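Local coordinates for protein cpftsy (Physcomitrella patens, PDB 4AK9) that probably serves as the receptor of the chloroplast signal recognition particle, a SIMIBI-type GTPase that takes part in protein transport during chloroplast biogenesis, at residues A[265-270]-A[282-287]; A[38-41]-A[47-50]. One frame throughout, in Å; residues are numbered along the deposited sequence.

Contact 1 (A[265-270]-A[282-287]); sequences TGFILT and VSVVDE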
ATOM      1  N   THR A 265      -1.327  15.590 -17.496  1.00 17.22           N
ATOM      2  CA  THR A 265      -0.020  15.701 -18.133  1.00 19.93           C
ATOM      3  C   THR A 265       1.118  15.467 -17.139  1.00 17.12           C
ATOM      4  O   THR A 265       2.277  15.275 -17.543  1.00 19.73           O
ATOM      5  CB  THR A 265       0.151  17.083 -18.795  1.00 21.86           C
ATOM      6  OG1 THR A 265       0.072  18.106 -17.791  1.00 21.25           O
ATOM      7  CG2 THR A 265      -0.988  17.305 -19.805  1.00 24.97           C
ATOM      8  N   GLY A 266       0.813  15.490 -15.852  1.00 19.61           N
ATOM      9  CA  GLY A 266       1.857  15.282 -14.843  1.00 16.32           C
ATOM     10  C   GLY A 266       1.263  15.109 -13.466  1.00 16.13           C
ATOM     11  O   GLY A 266       0.177  15.602 -13.190  1.00 17.06           O
ATOM     12  N   PHE A 267       1.981  14.384 -12.594  1.00 19.38           N
ATOM     13  CA  PHE A 267       1.546  14.258 -11.201  1.00 15.14           C
ATOM     14  C   PHE A 267       2.373  15.153 -10.273  1.00 14.03           C
ATOM     15  O   PHE A 267       3.555  15.412 -10.519  1.00 17.73           O
ATOM     16  CB  PHE A 267       1.729  12.817 -10.718  1.00 17.58           C
ATOM     17  CG  PHE A 267       1.073  11.792 -11.588  1.00 17.16           C
ATOM     18  CD1 PHE A 267      -0.294  11.759 -11.742  1.00 19.21           C
ATOM     19  CD2 PHE A 267       1.850  10.814 -12.225  1.00 20.66           C
ATOM     20  CE1 PHE A 267      -0.900  10.802 -12.543  1.00 20.57           C
ATOM     21  CE2 PHE A 267       1.242   9.833 -13.036  1.00 20.13           C
ATOM     22  CZ  PHE A 267      -0.134   9.819 -13.176  1.00 19.68           C
ATOM     23  N   ILE A 268       1.731  15.573  -9.200  1.00 15.32           N
ATOM     24  CA  ILE A 268       2.380  16.164  -8.037  1.00 16.17           C
ATOM     25  C   ILE A 268       2.052  15.334  -6.815  1.00 14.77           C
ATOM     26  O   ILE A 268       0.878  15.186  -6.419  1.00 15.67           O
ATOM     27  CB  ILE A 268       1.925  17.632  -7.843  1.00 17.72           C
ATOM     28  CG1 ILE A 268       2.331  18.433  -9.083  1.00 18.12           C
ATOM     29  CG2 ILE A 268       2.555  18.233  -6.488  1.00 17.81           C
ATOM     30  CD1 ILE A 268       1.702  19.850  -9.102  1.00 20.67           C
ATOM     31  N   LEU A 269       3.092  14.741  -6.228  1.00 18.42           N
ATOM     32  CA  LEU A 269       2.906  13.847  -5.077  1.00 18.41           C
ATOM     33  C   LEU A 269       3.333  14.586  -3.821  1.00 16.77           C
ATOM     34  O   LEU A 269       4.503  14.945  -3.697  1.00 20.23           O
ATOM     35  CB  LEU A 269       3.747  12.565  -5.236  1.00 20.66           C
ATOM     36  CG  LEU A 269       2.979  11.440  -5.977  1.00 26.89           C
ATOM     37  CD1 LEU A 269       2.565  11.835  -7.408  1.00 21.01           C
ATOM     38  CD2 LEU A 269       3.793  10.157  -6.019  1.00 22.96           C
ATOM     39  N   THR A 270       2.377  14.854  -2.952  1.00 16.75           N
ATOM     40  CA  THR A 270       2.623  15.667  -1.756  1.00 20.82           C
ATOM     41  C   THR A 270       2.866  14.809  -0.503  1.00 21.33           C
ATOM     42  O   THR A 270       2.592  13.593  -0.501  1.00 18.44           O
ATOM     43  CB  THR A 270       1.407  16.565  -1.448  1.00 22.40           C
ATOM     44  OG1 THR A 270       0.270  15.733  -1.212  1.00 26.76           O
ATOM     45  CG2 THR A 270       1.104  17.517  -2.602  1.00 28.93           C
ATOM     46  N   VAL A 282       7.558   5.510  -8.011  1.00 14.19           N
ATOM     47  CA  VAL A 282       7.955   4.635  -9.106  1.00 16.96           C
ATOM     48  C   VAL A 282       6.757   3.899  -9.670  1.00 16.41           C
ATOM     49  O   VAL A 282       6.565   3.816 -10.883  1.00 15.66           O
ATOM     50  CB  VAL A 282       9.041   3.628  -8.614  1.00 17.87           C
ATOM     51  CG1 VAL A 282       9.527   2.750  -9.801  1.00 17.55           C
ATOM     52  CG2 VAL A 282      10.180   4.403  -7.986  1.00 20.27           C
ATOM     53  N   SER A 283       5.913   3.406  -8.784  1.00 15.16           N
ATOM     54  CA  SER A 283       4.738   2.654  -9.201  1.00 18.08           C
ATOM     55  C   SER A 283       3.792   3.478 -10.050  1.00 17.76           C
ATOM     56  O   SER A 283       3.230   2.976 -11.030  1.00 16.12           O
ATOM     57  CB  SER A 283       3.995   2.144  -7.977  1.00 20.35           C
ATOM     58  OG  SER A 283       4.857   1.283  -7.205  1.00 22.27           O
ATOM     59  N   VAL A 284       3.581   4.737  -9.665  1.00 15.24           N
ATOM     60  CA  VAL A 284       2.662   5.576 -10.446  1.00 15.98           C
ATOM     61  C   VAL A 284       3.221   5.881 -11.838  1.00 17.22           C
ATOM     62  O   VAL A 284       2.498   5.825 -12.834  1.00 19.57           O
ATOM     63  CB  VAL A 284       2.172   6.853  -9.658  1.00 20.23           C
ATOM     64  CG1 VAL A 284       3.197   7.939  -9.672  1.00 20.99           C
ATOM     65  CG2 VAL A 284       0.905   7.409 -10.311  1.00 24.91           C
ATOM     66  N   VAL A 285       4.513   6.141 -11.935  1.00 14.17           N
ATOM     67  CA  VAL A 285       5.122   6.414 -13.245  1.00 16.14           C
ATOM     68  C   VAL A 285       5.070   5.151 -14.105  1.00 17.72           C
ATOM     69  O   VAL A 285       4.684   5.200 -15.271  1.00 17.42           O
ATOM     70  CB  VAL A 285       6.557   6.918 -13.092  1.00 17.42           C
ATOM     71  CG1 VAL A 285       7.252   7.013 -14.492  1.00 16.30           C
ATOM     72  CG2 VAL A 285       6.548   8.284 -12.402  1.00 16.40           C
ATOM     73  N   ASP A 286       5.432   4.017 -13.504  1.00 19.85           N
ATOM     74  CA  ASP A 286       5.413   2.721 -14.183  1.00 20.64           C
ATOM     75  C   ASP A 286       4.021   2.323 -14.681  1.00 18.62           C
ATOM     76  O   ASP A 286       3.840   1.946 -15.858  1.00 21.19           O
ATOM     77  CB  ASP A 286       5.981   1.638 -13.259  1.00 20.53           C
ATOM     78  CG  ASP A 286       6.019   0.266 -13.926  1.00 31.17           C
ATOM     79  OD1 ASP A 286       6.332   0.200 -15.146  1.00 32.78           O
ATOM     80  OD2 ASP A 286       5.697  -0.742 -13.245  1.00 28.74           O
ATOM     81  N   GLU A 287       3.014   2.422 -13.819  1.00 19.41           N
ATOM     82  CA  GLU A 287       1.681   1.979 -14.168  1.00 20.58           C
ATOM     83  C   GLU A 287       0.942   2.931 -15.079  1.00 24.02           C
ATOM     84  O   GLU A 287       0.171   2.468 -15.931  1.00 22.63           O
ATOM     85  CB  GLU A 287       0.828   1.745 -12.905  1.00 19.47           C
ATOM     86  CG  GLU A 287       1.265   0.525 -12.050  1.00 26.13           C
ATOM     87  CD  GLU A 287       0.895  -0.807 -12.699  1.00 44.65           C
ATOM     88  OE1 GLU A 287      -0.205  -0.897 -13.307  1.00 43.29           O
ATOM     89  OE2 GLU A 287       1.707  -1.764 -12.623  1.00 43.51           O
TER
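V284 presses on F267 from helix 280-288, where the preceding residue, S283, has its OG hydrogen-bonded to G62 N and D60 O, with a further weak bond to G279 O. That grip ties the helix to the loop of the neighbouring helical region, while V284 turns to the sheet. V284 CG2 sits 3.6 Å above the plane of the F267 ring, shifted toward its rim; from CG2 to the ring centroid is 4.0 Å, 24° off the ring normal, a CH-pi contact over the face. The nearest ring atom is F267 CE2, 3.7 Å from V284 CG2. V284 CG1 is placed between backbone N and carbonyl carbon (chi1 80°), which puts CG2 anti to N; CG1 then lies 4.1 Å from F267 CD2 and, more loosely, 4.3 Å from L269 CD2. One methyl thus serves the ring face while the other fits between phenylalanine and leucine. Strand 266-270, helix 280-288 and strand 292-296 form a beta-alpha-beta unit of the P-loop GTPase domain, and F267 and L269, two residues apart on the strand, both direct their side chains at the helix. F267 is also held by L241, L243 and V292, side chains of the two flanking strands. Cutting F267 back to an alanine is likely to leave a gap between V284 and the strand and to take the aromatic face away from V284 CG2. Within the helix, D286 N donates to V282 O at 2.9 Å, and the D286 carboxylate reaches helix 63-78, OD1 in a salt bridge with K68 and OD2 in a hydrogen bond with T65.

Contact 2 (A[38-41]-A[47-50]); sequences TYWN and SILD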
ATOM      1  N   THR A  38      24.414  -8.685   1.674  1.00 33.46           N
ATOM      2  CA  THR A  38      25.606  -9.313   2.256  1.00 38.03           C
ATOM      3  C   THR A  38      25.398 -10.818   2.410  1.00 39.50           C
ATOM      4  O   THR A  38      26.361 -11.580   2.489  1.00 45.48           O
ATOM      5  CB  THR A  38      26.012  -8.706   3.620  1.00 38.02           C
ATOM      6  OG1 THR A  38      25.096  -9.124   4.653  1.00 40.82           O
ATOM      7  CG2 THR A  38      26.058  -7.191   3.536  1.00 37.41           C
ATOM      8  N   TYR A  39      24.142 -11.254   2.450  1.00 36.33           N
ATOM      9  CA  TYR A  39      23.861 -12.685   2.535  1.00 39.24           C
ATOM     10  C   TYR A  39      23.708 -13.321   1.168  1.00 39.34           C
ATOM     11  O   TYR A  39      23.408 -14.521   1.061  1.00 36.52           O
ATOM     12  CB  TYR A  39      22.605 -12.959   3.371  1.00 35.81           C
ATOM     13  CG  TYR A  39      22.759 -12.529   4.808  1.00 42.04           C
ATOM     14  CD1 TYR A  39      23.531 -13.270   5.699  1.00 48.61           C
ATOM     15  CD2 TYR A  39      22.146 -11.376   5.272  1.00 42.02           C
ATOM     16  CE1 TYR A  39      23.683 -12.869   7.018  1.00 55.16           C
ATOM     17  CE2 TYR A  39      22.286 -10.967   6.587  1.00 49.32           C
ATOM     18  CZ  TYR A  39      23.055 -11.717   7.458  1.00 63.36           C
ATOM     19  OH  TYR A  39      23.193 -11.305   8.770  1.00 61.15           O
ATOM     20  N   TRP A  40      23.895 -12.526   0.115  1.00 36.25           N
ATOM     21  CA  TRP A  40      23.690 -13.047  -1.230  1.00 29.25           C
ATOM     22  C   TRP A  40      24.804 -14.019  -1.669  1.00 36.63           C
ATOM     23  O   TRP A  40      26.004 -13.753  -1.491  1.00 30.91           O
ATOM     24  CB  TRP A  40      23.547 -11.938  -2.276  1.00 27.80           C
ATOM     25  CG  TRP A  40      23.196 -12.520  -3.605  1.00 26.06           C
ATOM     26  CD1 TRP A  40      21.945 -12.832  -4.064  1.00 23.74           C
ATOM     27  CD2 TRP A  40      24.113 -12.953  -4.622  1.00 27.87           C
ATOM     28  NE1 TRP A  40      22.026 -13.377  -5.325  1.00 27.99           N
ATOM     29  CE2 TRP A  40      23.349 -13.480  -5.679  1.00 28.96           C
ATOM     30  CE3 TRP A  40      25.513 -12.931  -4.740  1.00 32.63           C
ATOM     31  CZ2 TRP A  40      23.934 -13.977  -6.856  1.00 31.16           C
ATOM     32  CZ3 TRP A  40      26.096 -13.432  -5.897  1.00 24.76           C
ATOM     33  CH2 TRP A  40      25.314 -13.954  -6.935  1.00 30.93           C
ATOM     34  N   ASN A  41      24.363 -15.142  -2.230  1.00 31.44           N
ATOM     35  CA  ASN A  41      25.207 -16.089  -2.945  1.00 34.91           C
ATOM     36  C   ASN A  41      24.299 -16.857  -3.895  1.00 34.35           C
ATOM     37  O   ASN A  41      23.068 -16.753  -3.803  1.00 32.59           O
ATOM     38  CB  ASN A  41      25.929 -17.020  -1.966  1.00 30.81           C
ATOM     39  CG  ASN A  41      24.974 -17.855  -1.139  1.00 28.98           C
ATOM     40  OD1 ASN A  41      24.219 -18.672  -1.682  1.00 34.61           O
ATOM     41  ND2 ASN A  41      25.004 -17.662   0.178  1.00 36.43           N
ATOM     42  N   SER A  47      16.040 -17.077  -2.951  1.00 37.19           N
ATOM     43  CA  SER A  47      15.500 -16.733  -1.633  1.00 37.51           C
ATOM     44  C   SER A  47      15.781 -15.277  -1.256  1.00 38.17           C
ATOM     45  O   SER A  47      14.898 -14.570  -0.707  1.00 29.71           O
ATOM     46  CB  SER A  47      16.093 -17.649  -0.549  1.00 40.00           C
ATOM     47  OG  SER A  47      15.632 -18.983  -0.713  1.00 52.33           O
ATOM     48  N   ILE A  48      17.003 -14.837  -1.542  1.00 30.70           N
ATOM     49  CA  ILE A  48      17.440 -13.500  -1.210  1.00 34.87           C
ATOM     50  C   ILE A  48      16.662 -12.496  -2.061  1.00 24.73           C
ATOM     51  O   ILE A  48      16.268 -11.441  -1.561  1.00 28.58           O
ATOM     52  CB  ILE A  48      18.960 -13.331  -1.427  1.00 32.49           C
ATOM     53  CG1 ILE A  48      19.720 -14.253  -0.484  1.00 40.69           C
ATOM     54  CG2 ILE A  48      19.387 -11.902  -1.168  1.00 29.06           C
ATOM     55  CD1 ILE A  48      19.223 -14.182   0.920  1.00 40.96           C
ATOM     56  N   LEU A  49      16.396 -12.839  -3.310  1.00 21.98           N
ATOM     57  CA  LEU A  49      15.752 -11.898  -4.219  1.00 26.18           C
ATOM     58  C   LEU A  49      14.263 -11.802  -3.882  1.00 27.03           C
ATOM     59  O   LEU A  49      13.664 -10.745  -4.063  1.00 25.04           O
ATOM     60  CB  LEU A  49      15.952 -12.257  -5.692  1.00 28.34           C
ATOM     61  CG  LEU A  49      17.397 -12.145  -6.207  1.00 32.16           C
ATOM     62  CD1 LEU A  49      17.486 -12.522  -7.677  1.00 39.04           C
ATOM     63  CD2 LEU A  49      17.916 -10.746  -6.001  1.00 35.90           C
ATOM     64  N   ASP A  50      13.675 -12.893  -3.404  1.00 26.39           N
ATOM     65  CA  ASP A  50      12.313 -12.845  -2.858  1.00 29.67           C
ATOM     66  C   ASP A  50      12.250 -11.881  -1.694  1.00 25.92           C
ATOM     67  O   ASP A  50      11.344 -11.043  -1.629  1.00 25.07           O
ATOM     68  CB  ASP A  50      11.830 -14.239  -2.411  1.00 30.79           C
ATOM     69  CG  ASP A  50      11.264 -15.061  -3.569  1.00 30.83           C
ATOM     70  OD1 ASP A  50      11.350 -14.599  -4.733  1.00 29.86           O
ATOM     71  OD2 ASP A  50      10.731 -16.175  -3.328  1.00 30.11           O
TER
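Y39 and W40 meet I48 in the helical bundle of the SRP54-type N-terminal region, where the loop after helix 32-37 bends back onto helix 45-58. The contact is wholly apolar in its side chains and is centred on I48, the buried member. W40 has CG anti to its own backbone nitrogen (chi1 -174°), and chi2 of 85° sets the indole plane nearly perpendicular to the plane through CA, CB and CG. The five-membered ring then turns its CD1 corner to the helix: I48 CG2 approaches at the ring edge, near the indole plane, 4.0 Å from W40 CD1, so this methyl meets the rim and not the pi face. I48 CB is equally near, 4.0 Å from the same CD1. NE1, next along that edge, donates to S45 OG, a bond to the first turn of the same helix that helps fix the rotation of the indole. I77 of helix 63-78 also touches W40, and L49, beside I48 on its helix, packs on I77, V70 and R74. The branches of I48 divide the work. CG2, anti to the backbone nitrogen, goes to the tryptophan; CG1, anti to the carbonyl carbon (chi1 -64°), comes to the carbonyl of Y39, 4.0 Å from Y39 O. The chain then folds CD1 back beside CA instead of extending it. The tyrosine ring itself leads away from the helix, its face near T38 OG1, leaving its first side-chain carbon to make the touch: Y39 CB stands 4.4 Å from I48 CD1.

Contact 1 is buried, its centre about 5 Å from that of the chain, whereas contact 2 is partly exposed and about 33 Å out; their centres lie about 30 Å apart and their nearest atoms about 15 Å. One joins strand to helix inside the GTPase domain, the other loop to helix in the helical bundle. Both are apolar, but a valine methyl covers a phenyl face in contact 1, while in contact 2 an isoleucine methyl meets the indole at its edge. They share no element directly, yet helix 63-78 borders both: T65 and K68 bind D286 on the helix of contact 1, and farther along I77 touches W40 of contact 2.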